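Local coordinates for AB hydrolase-1 domain-containing protein (Streptococcus mutans, PDB 4L9A) that probably acts as a carboxylesterase of the alpha/beta hydrolase fold, cleaving carboxylic ester bonds, at residues F238-R243 / G265-L270. Sequence-based numbering, arbitrary orientation.
Sequences FSESFR and GQHHYL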
loop_
_atom_site.group_PDB
_atom_site.type_symbol
_atom_site.label_atom_id
_atom_site.label_comp_id
_atom_site.label_asym_id
_atom_site.label_seq_id
_atom_site.Cartn_x
_atom_site.Cartn_y
_atom_site.Cartn_z
ATOM N N PHE A 238 -8.469 8.534 -0.444
ATOM C CA PHE A 238 -9.633 8.060 -1.184
ATOM C C PHE A 238 -10.267 6.921 -0.413
ATOM O O PHE A 238 -9.579 6.006 0.040
ATOM C CB PHE A 238 -9.231 7.525 -2.576
ATOM C CG PHE A 238 -8.678 8.574 -3.495
ATOM C CD1 PHE A 238 -7.362 9.008 -3.364
ATOM C CD2 PHE A 238 -9.459 9.113 -4.501
ATOM C CE1 PHE A 238 -6.839 9.979 -4.215
ATOM C CE2 PHE A 238 -8.948 10.083 -5.357
ATOM C CZ PHE A 238 -7.642 10.520 -5.210
ATOM N N SER A 239 -11.588 6.953 -0.305
ATOM C CA SER A 239 -12.309 5.944 0.436
ATOM C C SER A 239 -13.742 5.844 -0.064
ATOM O O SER A 239 -14.301 6.815 -0.574
ATOM C CB SER A 239 -12.319 6.314 1.920
ATOM O OG SER A 239 -13.388 5.680 2.597
ATOM N N GLU A 240 -14.338 4.673 0.103
ATOM C CA GLU A 240 -15.771 4.521 -0.110
ATOM C C GLU A 240 -16.519 5.484 0.819
ATOM O O GLU A 240 -16.060 5.758 1.930
ATOM C CB GLU A 240 -16.186 3.066 0.141
ATOM C CG GLU A 240 -15.530 2.068 -0.834
ATOM C CD GLU A 240 -15.723 0.622 -0.407
ATOM O OE1 GLU A 240 -16.743 0.020 -0.781
ATOM O OE2 GLU A 240 -14.860 0.093 0.322
ATOM N N SER A 241 -17.666 6.001 0.367
ATOM C CA SER A 241 -18.385 7.036 1.113
ATOM C C SER A 241 -18.734 6.664 2.557
ATOM O O SER A 241 -18.715 7.523 3.435
ATOM C CB SER A 241 -19.668 7.464 0.377
ATOM O OG SER A 241 -20.543 6.367 0.199
ATOM N N PHE A 242 -19.050 5.399 2.821
ATOM C CA PHE A 242 -19.506 5.043 4.165
ATOM C C PHE A 242 -18.420 5.153 5.254
ATOM O O PHE A 242 -18.718 5.095 6.445
ATOM C CB PHE A 242 -20.193 3.674 4.185
ATOM C CG PHE A 242 -19.284 2.524 3.863
ATOM C CD1 PHE A 242 -18.510 1.938 4.852
ATOM C CD2 PHE A 242 -19.220 2.010 2.577
ATOM C CE1 PHE A 242 -17.673 0.869 4.559
ATOM C CE2 PHE A 242 -18.380 0.943 2.277
ATOM C CZ PHE A 242 -17.606 0.375 3.268
ATOM N N ARG A 243 -17.172 5.342 4.844
ATOM C CA ARG A 243 -16.082 5.520 5.796
ATOM C C ARG A 243 -15.676 6.975 6.024
ATOM O O ARG A 243 -14.639 7.237 6.627
ATOM C CB ARG A 243 -14.863 4.731 5.328
ATOM C CG ARG A 243 -15.063 3.250 5.473
ATOM C CD ARG A 243 -13.902 2.660 6.224
ATOM N NE ARG A 243 -13.046 1.973 5.306
ATOM C CZ ARG A 243 -11.831 1.515 5.583
ATOM N NH1 ARG A 243 -11.274 1.674 6.782
ATOM N NH2 ARG A 243 -11.179 0.898 4.628
ATOM N N GLY A 265 -15.890 5.046 -5.304
ATOM C CA GLY A 265 -15.703 3.606 -5.369
ATOM C C GLY A 265 -16.787 2.757 -4.734
ATOM O O GLY A 265 -17.571 3.232 -3.917
ATOM N N GLN A 266 -16.816 1.483 -5.115
ATOM C CA GLN A 266 -17.790 0.536 -4.590
ATOM C C GLN A 266 -17.113 -0.621 -3.867
ATOM O O GLN A 266 -17.775 -1.549 -3.412
ATOM C CB GLN A 266 -18.664 -0.013 -5.716
ATOM C CG GLN A 266 -18.391 0.607 -7.067
ATOM C CD GLN A 266 -19.179 1.877 -7.278
ATOM O OE1 GLN A 266 -19.849 2.360 -6.366
ATOM N NE2 GLN A 266 -19.106 2.427 -8.484
ATOM N N HIS A 267 -15.791 -0.564 -3.771
ATOM C CA HIS A 267 -15.033 -1.619 -3.115
ATOM C C HIS A 267 -13.728 -1.094 -2.520
ATOM O O HIS A 267 -13.409 0.086 -2.636
ATOM C CB HIS A 267 -14.752 -2.764 -4.089
ATOM C CG HIS A 267 -14.096 -2.325 -5.359
ATOM N ND1 HIS A 267 -12.736 -2.132 -5.465
ATOM C CD2 HIS A 267 -14.614 -2.029 -6.574
ATOM C CE1 HIS A 267 -12.445 -1.742 -6.692
ATOM N NE2 HIS A 267 -13.566 -1.671 -7.385
ATOM N N HIS A 268 -12.982 -1.990 -1.889
ATOM C CA HIS A 268 -11.779 -1.634 -1.148
ATOM C C HIS A 268 -10.578 -1.328 -2.053
ATOM O O HIS A 268 -9.607 -0.698 -1.622
ATOM C CB HIS A 268 -11.459 -2.800 -0.205
ATOM C CG HIS A 268 -10.297 -2.574 0.714
ATOM N ND1 HIS A 268 -10.134 -1.423 1.460
ATOM C CD2 HIS A 268 -9.267 -3.387 1.059
ATOM C CE1 HIS A 268 -9.045 -1.530 2.201
ATOM N NE2 HIS A 268 -8.505 -2.718 1.984
ATOM N N TYR A 269 -10.647 -1.767 -3.308
ATOM C CA TYR A 269 -9.479 -1.719 -4.185
ATOM C C TYR A 269 -9.502 -0.522 -5.128
ATOM O O TYR A 269 -9.543 -0.668 -6.355
ATOM C CB TYR A 269 -9.324 -3.048 -4.949
ATOM C CG TYR A 269 -8.840 -4.176 -4.055
ATOM C CD1 TYR A 269 -9.720 -4.860 -3.219
ATOM C CD2 TYR A 269 -7.495 -4.539 -4.029
ATOM C CE1 TYR A 269 -9.270 -5.891 -2.386
ATOM C CE2 TYR A 269 -7.039 -5.564 -3.206
ATOM C CZ TYR A 269 -7.931 -6.232 -2.391
ATOM O OH TYR A 269 -7.471 -7.238 -1.575
ATOM N N LEU A 270 -9.453 0.668 -4.538
ATOM C CA LEU A 270 -9.633 1.903 -5.293
ATOM C C LEU A 270 -8.445 2.161 -6.211
ATOM O O LEU A 270 -8.586 2.797 -7.254
ATOM C CB LEU A 270 -9.868 3.084 -4.339
ATOM C CG LEU A 270 -11.066 2.869 -3.411
ATOM C CD1 LEU A 270 -11.314 4.103 -2.511
ATOM C CD2 LEU A 270 -12.321 2.528 -4.218
HETATM O O HOH W 1 -18.354 5.420 -2.290
#
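E240 buries more surface than any other residue of the contact between the end of strand 235-239 and the loop that follows strand 260-263, packing its carboxylate against the H267 backbone without a hydrogen bond. Beyond CG the chain is extended (chi2 169°), which carries CD to 3.3 Å from H267 O. E240 OE1 is 3.2 Å from H267 N, but the angle is poor; R164 of helix 159-167 instead forms a salt bridge with OE1.

One connection between the segments is a water, which accepts from S241 N at 2.8 Å and donates to G265 O at 2.8 Å. E240 O is gripped from opposite faces of its plane: S239 OG donates at 2.8 Å, tilted 22° from that plane, and R243 N supplies the second bond. In the other segment, Y269 N donates to H267 ND1 close to the ring plane.

Apolar contact comes from one branch of L270, whose CD1 reaches S239 CA at 3.6 Å and F238 CB at 4.0 Å.

Between R243 and H268, NH2 lies 4.0 Å from CE1, with guanidinium and imidazole planes 39° apart. Both groups converge on E142 OE1, R243 through NH2 in a salt bridge and H268 through ND1 in a hydrogen bond. E142 OE2 accepts from E240 N, so one carboxylate ties both segments together; R243 NH1 forms a further salt bridge with E246.

H268 follows the last strand, where this fold carries its catalytic histidine, and its bond to an acid is consistent with that role. An acid after strand 134-141 is a variant of the usual position, so E142 may be the triad acid. The chemistry thus implies an indirect linkage: a water, a shared carboxylate and side-chain packing join the loop bearing H268 to the turn that follows strand 235-239.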